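Local coordinates for glutamate--tRNA ligase (Methanothermobacter thermautotrophicus, PDB 3AII), which probably attaches glutamate to tRNA, first activating it with ATP to Glu-AMP and then passing it to the acceptor end, as a non-discriminating archaeal class I synthetase, at residues A116-L119 / N120-A124; W386-I389 / Y390-R394; E177-E180 / K181-R185; F226-K229 / E230-V234. All blocks are in the same frame, centred on the assembly; numbering follows the deposited sequence.

Contact 1 (A116-L119 / N120-A124); sequences AAIL and NHEYA
Asn120 binds Ala116, one helical turn behind it, twice through the same carbonyl. Its backbone N donates to Ala116 O at 3.1 Å, and its side-chain ND2 reaches Ala116 O at 2.7 Å with an N-H...O angle of 160°. The two donors come from opposite faces of the carbonyl plane, and the acceptor lies close to the plane of the Asn120 amide. The side chain folds back because CG stands beside its own backbone N (chi1 -80°); ND2 also donates to Leu291 O, which probably helps fix the rotation of this buried amide. His121 continues the helix with N to Ala117 O, its CB resting 3.2 Å from that oxygen, while CG swings beside the carbonyl carbon and carries the imidazole off the preceding turn. Glu122 N meets Ile118 O at 2.7 Å; its chain bends at chi2, with CG 4.0 Å from Ile118 CG2, and the two side chains run alongside each other. Its carboxylate forms salt bridges with Arg369 and Arg125. Tyr123 N bonds to Leu119 O, and ring atom CD1 comes within 3.3 Å of the same oxygen, while OH goes on to Arg88 O. Helix 111-126 is the crossover of a beta-alpha-beta unit between strands 98-101 and 130-135: Asn120, Tyr123 and Ala124 pack on Leu99, Leu119 and Tyr123 touch Leu291 of strand 289-291, and Ile118 faces helix 365-375.

Contact 2 (W386-I389 / Y390-R394); sequences WKKI and YGLNR
Tyr390 lays its ring over the preceding turn, against Trp386. Its CB lies 3.6 Å from Trp386 O, the oxygen that accepts the Tyr390 backbone N at 2.8 Å. With CG beside the backbone N (chi1 -62°), the ring is carried back toward Trp386: CG is 3.2 Å from Trp386 O, which stands over one ring face near the rim, and CD1 and CD2 straddle that oxygen at similar range. Farther out, CE2 and CZ meet Trp386 CB, each at 3.9 Å. This is a CH-pi contact, CB lying 4.2 Å from the ring centroid and 28° off the normal; the indole itself leads away. At the tip, OH lies 4.0 Å from Trp386 CB and is hydrogen-bonded to Arg361, while the ring also meets that of His552, their planes about 30° apart. A water also joins the two segments, donating to Lys387 O and accepting from Arg394 NH2 at the guanidinium edge. The backbone bond from Leu392 N to Lys388 O is weak, 3.4 Å long; the one from Asn393 N to Ile389 O is not. Ile389 and Leu392 pack on Leu371 of helix 365-375. The arrangement as a whole is an i to i+4 CH-pi contact in the first turns of helix 386-397, within the class I catalytic domain.

Contact 3 (E177-E180 / K181-R185); sequences EYTE and KLIER
Lys181 and Glu177 form a salt bridge one helical turn apart, with NZ 2.9 Å from OE2. The ammonium meets the carboxylate oxygen on its anti side, 15° out of the carboxylate plane. Both chains run the same way along the helix surface: Glu177 is extended beyond a CG placed opposite its backbone N (chi1 179°), and Lys181 is stretched out fully from a CG standing beside its own N (chi1 -77°), which takes it back toward the earlier turn. The backbone beneath repeats the pairing, Lys181 N donating to Glu177 O at 3.0 Å. Tyr178 also borders the lysine. Lys181 CD approaches ring atom CE1 at 3.7 Å, obliquely to the ring, and NZ is 3.5 Å from Tyr178 OH. The two side chains lie side by side, with CD the methylene that touches the phenol ring. Farther along, Leu182, Ile183 and Glu184 bond through N to the carbonyls of Tyr178, Thr179 and Glu180. Thr179 CG2 and Ile183 CD1 touch at 4.0 Å as their side chains lie side by side, pointing the same way, while Thr179 OG1 turns to Tyr175 O. Leu182 packs against Phe276 and helix 299-310, and Ile183 against Ala188 and Asn218. The arrangement is an i to i+4 Glu-Lys salt bridge on the partly exposed side of an amphipathic helix, 172-184, in its last turns before strand 188-191 of the catalytic domain.

Contact 4 (F226-K229 / E230-V234); sequences FEMK and EGSAV
Ser232 grips the carbonyl of Lys229 with two bonds and closes a type II beta turn from Lys229 to Ser232. Its OG donates to Lys229 O at 2.7 Å, tilted only 15° from the carbonyl plane, while its backbone N reaches the same oxygen at 3.1 Å from above that plane. The hydroxyl gets there because OG stands between the backbone N and the carbonyl carbon (chi1 63°), a position that points it back across the turn. Met228 packs onto the same group: its CB and its CE each come within 3.4 Å of Ser232 OG. The thioether chain bends at chi3 (68°), bringing CE over to Ala233 CB at 3.9 Å, so the methyl touches both serine and alanine and makes the tight part of the contact. The corners of the turn, Glu230 and Gly231, are looser and make little contact with the first segment; Gly231 is exposed and has the positive phi expected at the third position of a type II turn. The Lys229 chain leads away from the turn and touches Glu258. Glu230 is held from outside the turn, its N by Glu258 and its carboxylate by a salt bridge with Arg141. The turn lies in the loop between helix 215-224 and strand 234-237, where Met228 and Ser232 rest on Ile256 of strand 252-256 and Met228 O accepts from Arg269. Just beyond, Val234 pairs through its backbone with Cys191, a zinc ligand on strand 188-191, as the chain enters the antiparallel sheet.

From the N terminus, contact 1 comes first, on the crossover helix between strands 98-101 and 130-135. Contact 3 follows near the end of helix 172-184, then contact 4 before strand 234-237, and contact 2 last, on helix 386-397. Each joins adjoining segments and closes no long loop; contacts 1, 2 and 3 lie within single helices, and contact 4 closes a beta turn. All are in series; none nests or crosses. Contacts 3 and 4, centres about 18 Å apart, lie near the zinc site of Cys191, Cys193, Cys208 and Cys210; strand 188-191 follows contact 3 and pairs with strand 234-237. Contacts 1 and 2, centres about 21 Å apart, both border helix 365-375.

Contact 1 (A116-L119 / N120-A124)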
loop_
_atom_site.group_PDB
_atom_site.type_symbol
_atom_site.label_atom_id
_atom_site.label_comp_id
_atom_site.label_asym_id
_atom_site.label_seq_id
_atom_site.Cartn_x
_atom_site.Cartn_y
_atom_site.Cartn_z
ATOM N N ALA A 116 -7.072 -6.010 2.958
ATOM C CA ALA A 116 -8.483 -6.247 2.628
ATOM C C ALA A 116 -8.630 -6.846 1.236
ATOM O O ALA A 116 -9.440 -7.747 1.006
ATOM C CB ALA A 116 -9.287 -4.953 2.727
ATOM N N ALA A 117 -7.846 -6.336 0.298
ATOM C CA ALA A 117 -7.940 -6.803 -1.084
ATOM C C ALA A 117 -7.525 -8.263 -1.193
ATOM O O ALA A 117 -8.217 -9.084 -1.797
ATOM C CB ALA A 117 -7.077 -5.942 -1.985
ATOM N N ILE A 118 -6.389 -8.582 -0.585
ATOM C CA ILE A 118 -5.870 -9.946 -0.623
ATOM C C ILE A 118 -6.809 -10.935 0.076
ATOM O O ILE A 118 -7.128 -11.985 -0.471
ATOM C CB ILE A 118 -4.461 -10.009 -0.012
ATOM C CG1 ILE A 118 -3.462 -9.306 -0.937
ATOM C CG2 ILE A 118 -4.037 -11.464 0.215
ATOM C CD1 ILE A 118 -2.240 -8.814 -0.240
ATOM N N LEU A 119 -7.264 -10.594 1.277
ATOM C CA LEU A 119 -8.108 -11.517 2.022
ATOM C C LEU A 119 -9.414 -11.787 1.280
ATOM O O LEU A 119 -9.845 -12.929 1.148
ATOM C CB LEU A 119 -8.375 -10.994 3.440
ATOM C CG LEU A 119 -7.129 -10.971 4.321
ATOM C CD1 LEU A 119 -7.411 -10.280 5.649
ATOM C CD2 LEU A 119 -6.622 -12.390 4.532
ATOM N N ASN A 120 -10.039 -10.734 0.773
ATOM C CA ASN A 120 -11.286 -10.917 0.057
ATOM C C ASN A 120 -11.097 -11.700 -1.224
ATOM O O ASN A 120 -11.923 -12.545 -1.585
ATOM C CB ASN A 120 -11.951 -9.569 -0.204
ATOM C CG ASN A 120 -12.674 -9.058 1.008
ATOM O OD1 ASN A 120 -13.771 -9.518 1.324
ATOM N ND2 ASN A 120 -12.064 -8.118 1.714
ATOM N N HIS A 121 -9.990 -11.434 -1.905
ATOM C CA HIS A 121 -9.656 -12.191 -3.102
ATOM C C HIS A 121 -9.391 -13.666 -2.770
ATOM O O HIS A 121 -9.915 -14.556 -3.430
ATOM C CB HIS A 121 -8.470 -11.557 -3.810
ATOM C CG HIS A 121 -7.938 -12.374 -4.943
ATOM N ND1 HIS A 121 -8.702 -12.723 -6.035
ATOM C CD2 HIS A 121 -6.711 -12.908 -5.154
ATOM C CE1 HIS A 121 -7.969 -13.437 -6.873
ATOM N NE2 HIS A 121 -6.757 -13.565 -6.359
ATOM N N GLU A 122 -8.607 -13.916 -1.723
ATOM C CA GLU A 122 -8.351 -15.290 -1.281
ATOM C C GLU A 122 -9.613 -16.065 -0.885
ATOM O O GLU A 122 -9.721 -17.254 -1.170
ATOM C CB GLU A 122 -7.331 -15.324 -0.134
ATOM C CG GLU A 122 -5.922 -14.869 -0.507
ATOM C CD GLU A 122 -5.181 -15.867 -1.393
ATOM O OE1 GLU A 122 -5.515 -17.071 -1.380
ATOM O OE2 GLU A 122 -4.254 -15.438 -2.109
ATOM N N TYR A 123 -10.568 -15.413 -0.223
ATOM C CA TYR A 123 -11.815 -16.098 0.108
ATOM C C TYR A 123 -12.675 -16.357 -1.120
ATOM O O TYR A 123 -13.346 -17.378 -1.205
ATOM C CB TYR A 123 -12.609 -15.356 1.183
ATOM C CG TYR A 123 -12.170 -15.722 2.575
ATOM C CD1 TYR A 123 -11.438 -14.837 3.350
ATOM C CD2 TYR A 123 -12.463 -16.975 3.103
ATOM C CE1 TYR A 123 -11.019 -15.182 4.626
ATOM C CE2 TYR A 123 -12.049 -17.327 4.373
ATOM C CZ TYR A 123 -11.333 -16.428 5.129
ATOM O OH TYR A 123 -10.926 -16.782 6.393
ATOM N N ALA A 124 -12.660 -15.431 -2.075
ATOM C CA ALA A 124 -13.409 -15.642 -3.309
ATOM C C ALA A 124 -12.838 -16.844 -4.068
ATOM O O ALA A 124 -13.594 -17.639 -4.631
ATOM C CB ALA A 124 -13.398 -14.368 -4.181
#

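Contact 2 (W386-I389 / Y390-R394)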
loop_
_atom_site.group_PDB
_atom_site.type_symbol
_atom_site.label_atom_id
_atom_site.label_comp_id
_atom_site.label_asym_id
_atom_site.label_seq_id
_atom_site.Cartn_x
_atom_site.Cartn_y
_atom_site.Cartn_z
ATOM N N TRP A 386 8.076 -3.430 8.916
ATOM C CA TRP A 386 8.596 -3.498 7.558
ATOM C C TRP A 386 9.631 -4.612 7.442
ATOM O O TRP A 386 9.748 -5.246 6.394
ATOM C CB TRP A 386 9.153 -2.146 7.104
ATOM C CG TRP A 386 8.071 -1.187 6.756
ATOM C CD1 TRP A 386 7.658 -0.112 7.486
ATOM C CD2 TRP A 386 7.226 -1.238 5.600
ATOM N NE1 TRP A 386 6.618 0.521 6.848
ATOM C CE2 TRP A 386 6.333 -0.151 5.689
ATOM C CE3 TRP A 386 7.142 -2.092 4.496
ATOM C CZ2 TRP A 386 5.368 0.104 4.714
ATOM C CZ3 TRP A 386 6.184 -1.838 3.529
ATOM C CH2 TRP A 386 5.308 -0.749 3.645
ATOM N N LYS A 387 10.355 -4.875 8.529
ATOM C CA LYS A 387 11.331 -5.956 8.533
ATOM C C LYS A 387 10.675 -7.298 8.249
ATOM O O LYS A 387 11.286 -8.189 7.663
ATOM C CB LYS A 387 12.112 -5.984 9.852
ATOM C CG LYS A 387 13.146 -4.868 9.940
ATOM C CD LYS A 387 13.824 -4.783 11.301
ATOM C CE LYS A 387 14.842 -3.647 11.310
ATOM N NZ LYS A 387 15.434 -3.390 12.652
ATOM N N LYS A 388 9.420 -7.437 8.657
ATOM C CA LYS A 388 8.665 -8.637 8.361
ATOM C C LYS A 388 8.433 -8.764 6.854
ATOM O O LYS A 388 8.547 -9.847 6.279
ATOM C CB LYS A 388 7.334 -8.612 9.115
ATOM C CG LYS A 388 6.465 -9.820 8.878
ATOM C CD LYS A 388 7.225 -11.105 9.108
ATOM C CE LYS A 388 6.317 -12.303 8.908
ATOM N NZ LYS A 388 7.075 -13.526 8.536
ATOM N N ILE A 389 8.109 -7.651 6.213
ATOM C CA ILE A 389 7.867 -7.679 4.778
ATOM C C ILE A 389 9.202 -7.919 4.062
ATOM O O ILE A 389 9.277 -8.682 3.090
ATOM C CB ILE A 389 7.228 -6.367 4.294
ATOM C CG1 ILE A 389 5.801 -6.237 4.843
ATOM C CG2 ILE A 389 7.213 -6.294 2.769
ATOM C CD1 ILE A 389 5.172 -4.893 4.567
ATOM N N TYR A 390 10.258 -7.292 4.563
ATOM C CA TYR A 390 11.571 -7.428 3.938
ATOM C C TYR A 390 12.055 -8.870 4.013
ATOM O O TYR A 390 12.674 -9.379 3.075
ATOM C CB TYR A 390 12.600 -6.505 4.600
ATOM C CG TYR A 390 12.291 -5.026 4.486
ATOM C CD1 TYR A 390 11.480 -4.538 3.472
ATOM C CD2 TYR A 390 12.847 -4.112 5.375
ATOM C CE1 TYR A 390 11.201 -3.191 3.362
ATOM C CE2 TYR A 390 12.576 -2.757 5.269
ATOM C CZ TYR A 390 11.754 -2.304 4.260
ATOM O OH TYR A 390 11.486 -0.963 4.140
ATOM N N GLY A 391 11.786 -9.522 5.138
ATOM C CA GLY A 391 12.157 -10.912 5.316
ATOM C C GLY A 391 11.544 -11.823 4.267
ATOM O O GLY A 391 12.216 -12.707 3.729
ATOM N N LEU A 392 10.265 -11.609 3.972
ATOM C CA LEU A 392 9.581 -12.405 2.967
ATOM C C LEU A 392 10.110 -12.078 1.581
ATOM O O LEU A 392 10.290 -12.966 0.743
ATOM C CB LEU A 392 8.075 -12.144 3.020
ATOM C CG LEU A 392 7.358 -12.727 4.236
ATOM C CD1 LEU A 392 5.935 -12.197 4.283
ATOM C CD2 LEU A 392 7.375 -14.246 4.181
ATOM N N ASN A 393 10.341 -10.796 1.338
ATOM C CA ASN A 393 10.859 -10.374 0.044
ATOM C C ASN A 393 12.269 -10.898 -0.193
ATOM O O ASN A 393 12.615 -11.332 -1.299
ATOM C CB ASN A 393 10.860 -8.851 -0.067
ATOM C CG ASN A 393 10.812 -8.392 -1.497
ATOM O OD1 ASN A 393 9.899 -8.767 -2.239
ATOM N ND2 ASN A 393 11.800 -7.596 -1.909
ATOM N N ARG A 394 13.086 -10.845 0.853
ATOM C CA ARG A 394 14.462 -11.327 0.775
ATOM C C ARG A 394 14.501 -12.811 0.389
ATOM O O ARG A 394 15.300 -13.221 -0.447
ATOM C CB ARG A 394 15.172 -11.090 2.107
ATOM C CG ARG A 394 16.629 -11.540 2.136
ATOM C CD ARG A 394 17.271 -11.211 3.492
ATOM N NE ARG A 394 17.173 -9.785 3.796
ATOM C CZ ARG A 394 16.404 -9.262 4.751
ATOM N NH1 ARG A 394 16.382 -7.943 4.931
ATOM N NH2 ARG A 394 15.668 -10.046 5.531
HETATM O O HOH W 1 14.127 -8.761 7.661
#

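Contact 3 (E177-E180 / K181-R185)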
loop_
_atom_site.group_PDB
_atom_site.type_symbol
_atom_site.label_atom_id
_atom_site.label_comp_id
_atom_site.label_asym_id
_atom_site.label_seq_id
_atom_site.Cartn_x
_atom_site.Cartn_y
_atom_site.Cartn_z
ATOM N N GLU A 177 -33.741 6.606 -4.200
ATOM C CA GLU A 177 -34.847 5.650 -4.265
ATOM C C GLU A 177 -35.008 4.926 -2.936
ATOM O O GLU A 177 -36.128 4.809 -2.389
ATOM C CB GLU A 177 -34.589 4.622 -5.376
ATOM C CG GLU A 177 -35.684 3.569 -5.515
ATOM C CD GLU A 177 -35.276 2.428 -6.439
ATOM O OE1 GLU A 177 -34.321 2.612 -7.227
ATOM O OE2 GLU A 177 -35.905 1.348 -6.373
ATOM N N TYR A 178 -33.895 4.438 -2.402
ATOM C CA TYR A 178 -33.968 3.690 -1.156
ATOM C C TYR A 178 -34.132 4.574 0.072
ATOM O O TYR A 178 -34.597 4.106 1.089
ATOM C CB TYR A 178 -32.838 2.651 -1.036
ATOM C CG TYR A 178 -33.168 1.486 -1.930
ATOM C CD1 TYR A 178 -34.012 0.480 -1.489
ATOM C CD2 TYR A 178 -32.731 1.451 -3.246
ATOM C CE1 TYR A 178 -34.374 -0.563 -2.320
ATOM C CE2 TYR A 178 -33.105 0.406 -4.094
ATOM C CZ TYR A 178 -33.925 -0.593 -3.608
ATOM O OH TYR A 178 -34.296 -1.637 -4.426
ATOM N N THR A 179 -33.762 5.849 -0.035
ATOM C CA THR A 179 -34.120 6.807 1.019
ATOM C C THR A 179 -35.641 6.970 1.091
ATOM O O THR A 179 -36.220 6.961 2.182
ATOM C CB THR A 179 -33.461 8.174 0.784
ATOM O OG1 THR A 179 -32.042 8.027 0.929
ATOM C CG2 THR A 179 -33.957 9.200 1.803
ATOM N N GLU A 180 -36.274 7.157 -0.064
ATOM C CA GLU A 180 -37.740 7.283 -0.136
ATOM C C GLU A 180 -38.425 6.013 0.382
ATOM O O GLU A 180 -39.407 6.081 1.114
ATOM C CB GLU A 180 -38.198 7.617 -1.560
ATOM C CG GLU A 180 -37.708 8.982 -2.049
ATOM C CD GLU A 180 -38.646 9.646 -3.049
ATOM O OE1 GLU A 180 -39.508 8.949 -3.633
ATOM O OE2 GLU A 180 -38.520 10.876 -3.245
ATOM N N LYS A 181 -37.884 4.851 0.027
ATOM C CA LYS A 181 -38.470 3.597 0.496
ATOM C C LYS A 181 -38.324 3.451 2.004
ATOM O O LYS A 181 -39.251 2.992 2.686
ATOM C CB LYS A 181 -37.839 2.394 -0.223
ATOM C CG LYS A 181 -38.366 2.213 -1.651
ATOM C CD LYS A 181 -37.713 1.027 -2.349
ATOM C CE LYS A 181 -38.204 0.906 -3.793
ATOM N NZ LYS A 181 -37.532 -0.208 -4.513
ATOM N N LEU A 182 -37.168 3.846 2.527
ATOM C CA LEU A 182 -36.911 3.742 3.950
ATOM C C LEU A 182 -37.868 4.651 4.725
ATOM O O LEU A 182 -38.386 4.278 5.769
ATOM C CB LEU A 182 -35.459 4.116 4.257
ATOM C CG LEU A 182 -34.984 4.063 5.710
ATOM C CD1 LEU A 182 -35.132 2.662 6.281
ATOM C CD2 LEU A 182 -33.534 4.553 5.824
ATOM N N ILE A 183 -38.061 5.864 4.220
ATOM C CA ILE A 183 -39.042 6.790 4.782
ATOM C C ILE A 183 -40.475 6.239 4.718
ATOM O O ILE A 183 -41.231 6.357 5.686
ATOM C CB ILE A 183 -38.957 8.163 4.073
ATOM C CG1 ILE A 183 -37.630 8.855 4.402
ATOM C CG2 ILE A 183 -40.129 9.058 4.469
ATOM C CD1 ILE A 183 -37.419 10.158 3.607
ATOM N N GLU A 184 -40.845 5.623 3.599
ATOM C CA GLU A 184 -42.193 5.056 3.492
ATOM C C GLU A 184 -42.408 3.924 4.481
ATOM O O GLU A 184 -43.513 3.747 5.017
ATOM C CB GLU A 184 -42.522 4.573 2.072
ATOM C CG GLU A 184 -43.975 4.054 2.028
ATOM C CD GLU A 184 -44.576 3.927 0.645
ATOM O OE1 GLU A 184 -43.845 4.094 -0.354
ATOM O OE2 GLU A 184 -45.803 3.653 0.573
ATOM N N ARG A 185 -41.353 3.163 4.734
ATOM C CA ARG A 185 -41.414 2.078 5.702
ATOM C C ARG A 185 -41.305 2.566 7.142
ATOM O O ARG A 185 -41.285 1.761 8.065
ATOM C CB ARG A 185 -40.302 1.055 5.422
ATOM C CG ARG A 185 -40.543 0.216 4.168
ATOM C CD ARG A 185 -39.555 -0.937 4.082
ATOM N NE ARG A 185 -40.086 -2.073 3.339
ATOM C CZ ARG A 185 -40.299 -3.276 3.864
ATOM N NH1 ARG A 185 -40.020 -3.507 5.138
ATOM N NH2 ARG A 185 -40.782 -4.253 3.110
#

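Contact 4 (F226-K229 / E230-V234)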
loop_
_atom_site.group_PDB
_atom_site.type_symbol
_atom_site.label_atom_id
_atom_site.label_comp_id
_atom_site.label_asym_id
_atom_site.label_seq_id
_atom_site.Cartn_x
_atom_site.Cartn_y
_atom_site.Cartn_z
ATOM N N PHE A 226 -33.052 19.067 -1.703
ATOM C CA PHE A 226 -32.339 19.221 -2.951
ATOM C C PHE A 226 -32.123 20.677 -3.345
ATOM O O PHE A 226 -31.360 20.960 -4.275
ATOM C CB PHE A 226 -33.058 18.431 -4.050
ATOM C CG PHE A 226 -32.855 16.953 -3.924
ATOM C CD1 PHE A 226 -33.533 16.227 -2.953
ATOM C CD2 PHE A 226 -31.932 16.299 -4.732
ATOM C CE1 PHE A 226 -33.322 14.859 -2.817
ATOM C CE2 PHE A 226 -31.720 14.943 -4.601
ATOM C CZ PHE A 226 -32.416 14.221 -3.639
ATOM N N GLU A 227 -32.769 21.594 -2.622
ATOM C CA GLU A 227 -32.577 23.024 -2.858
ATOM C C GLU A 227 -32.173 23.760 -1.584
ATOM O O GLU A 227 -32.266 24.992 -1.507
ATOM C CB GLU A 227 -33.847 23.651 -3.435
ATOM C CG GLU A 227 -34.252 23.074 -4.781
ATOM C CD GLU A 227 -33.253 23.396 -5.873
ATOM O OE1 GLU A 227 -33.130 22.596 -6.825
ATOM O OE2 GLU A 227 -32.587 24.448 -5.778
ATOM N N MET A 228 -31.739 23.011 -0.580
ATOM C CA MET A 228 -31.335 23.624 0.684
ATOM C C MET A 228 -29.823 23.762 0.768
ATOM O O MET A 228 -29.088 23.198 -0.041
ATOM C CB MET A 228 -31.880 22.829 1.862
ATOM C CG MET A 228 -33.411 22.877 1.918
ATOM S SD MET A 228 -34.092 21.875 3.240
ATOM C CE MET A 228 -33.517 22.803 4.661
ATOM N N LYS A 229 -29.363 24.525 1.751
ATOM C CA LYS A 229 -27.936 24.781 1.873
ATOM C C LYS A 229 -27.195 23.680 2.629
ATOM O O LYS A 229 -27.786 22.920 3.388
ATOM C CB LYS A 229 -27.712 26.147 2.522
ATOM C CG LYS A 229 -28.255 27.295 1.679
ATOM C CD LYS A 229 -28.147 28.622 2.406
ATOM C CE LYS A 229 -26.700 29.044 2.544
ATOM N NZ LYS A 229 -26.563 30.260 3.394
ATOM N N GLU A 230 -25.893 23.596 2.387
ATOM C CA GLU A 230 -25.046 22.622 3.057
ATOM C C GLU A 230 -25.245 22.679 4.565
ATOM O O GLU A 230 -25.272 23.759 5.159
ATOM C CB GLU A 230 -23.578 22.865 2.694
ATOM C CG GLU A 230 -22.600 21.967 3.433
ATOM C CD GLU A 230 -21.278 21.799 2.695
ATOM O OE1 GLU A 230 -21.100 22.382 1.608
ATOM O OE2 GLU A 230 -20.418 21.058 3.197
ATOM N N GLY A 231 -25.412 21.515 5.183
ATOM C CA GLY A 231 -25.563 21.433 6.630
ATOM C C GLY A 231 -26.912 21.811 7.244
ATOM O O GLY A 231 -27.067 21.762 8.464
ATOM N N SER A 232 -27.904 22.153 6.426
ATOM C CA SER A 232 -29.166 22.683 6.945
ATOM C C SER A 232 -30.215 21.631 7.315
ATOM O O SER A 232 -31.166 21.927 8.029
ATOM C CB SER A 232 -29.788 23.674 5.957
ATOM O OG SER A 232 -30.106 23.033 4.733
ATOM N N ALA A 233 -30.058 20.416 6.808
ATOM C CA ALA A 233 -31.009 19.352 7.107
ATOM C C ALA A 233 -30.314 18.031 6.811
ATOM O O ALA A 233 -29.439 17.971 5.957
ATOM C CB ALA A 233 -32.263 19.496 6.245
ATOM N N VAL A 234 -30.706 16.985 7.528
ATOM C CA VAL A 234 -30.165 15.648 7.288
ATOM C C VAL A 234 -31.303 14.632 7.297
ATOM O O VAL A 234 -32.387 14.894 7.835
ATOM C CB VAL A 234 -29.114 15.261 8.346
ATOM C CG1 VAL A 234 -27.863 16.121 8.172
ATOM C CG2 VAL A 234 -29.695 15.407 9.751
#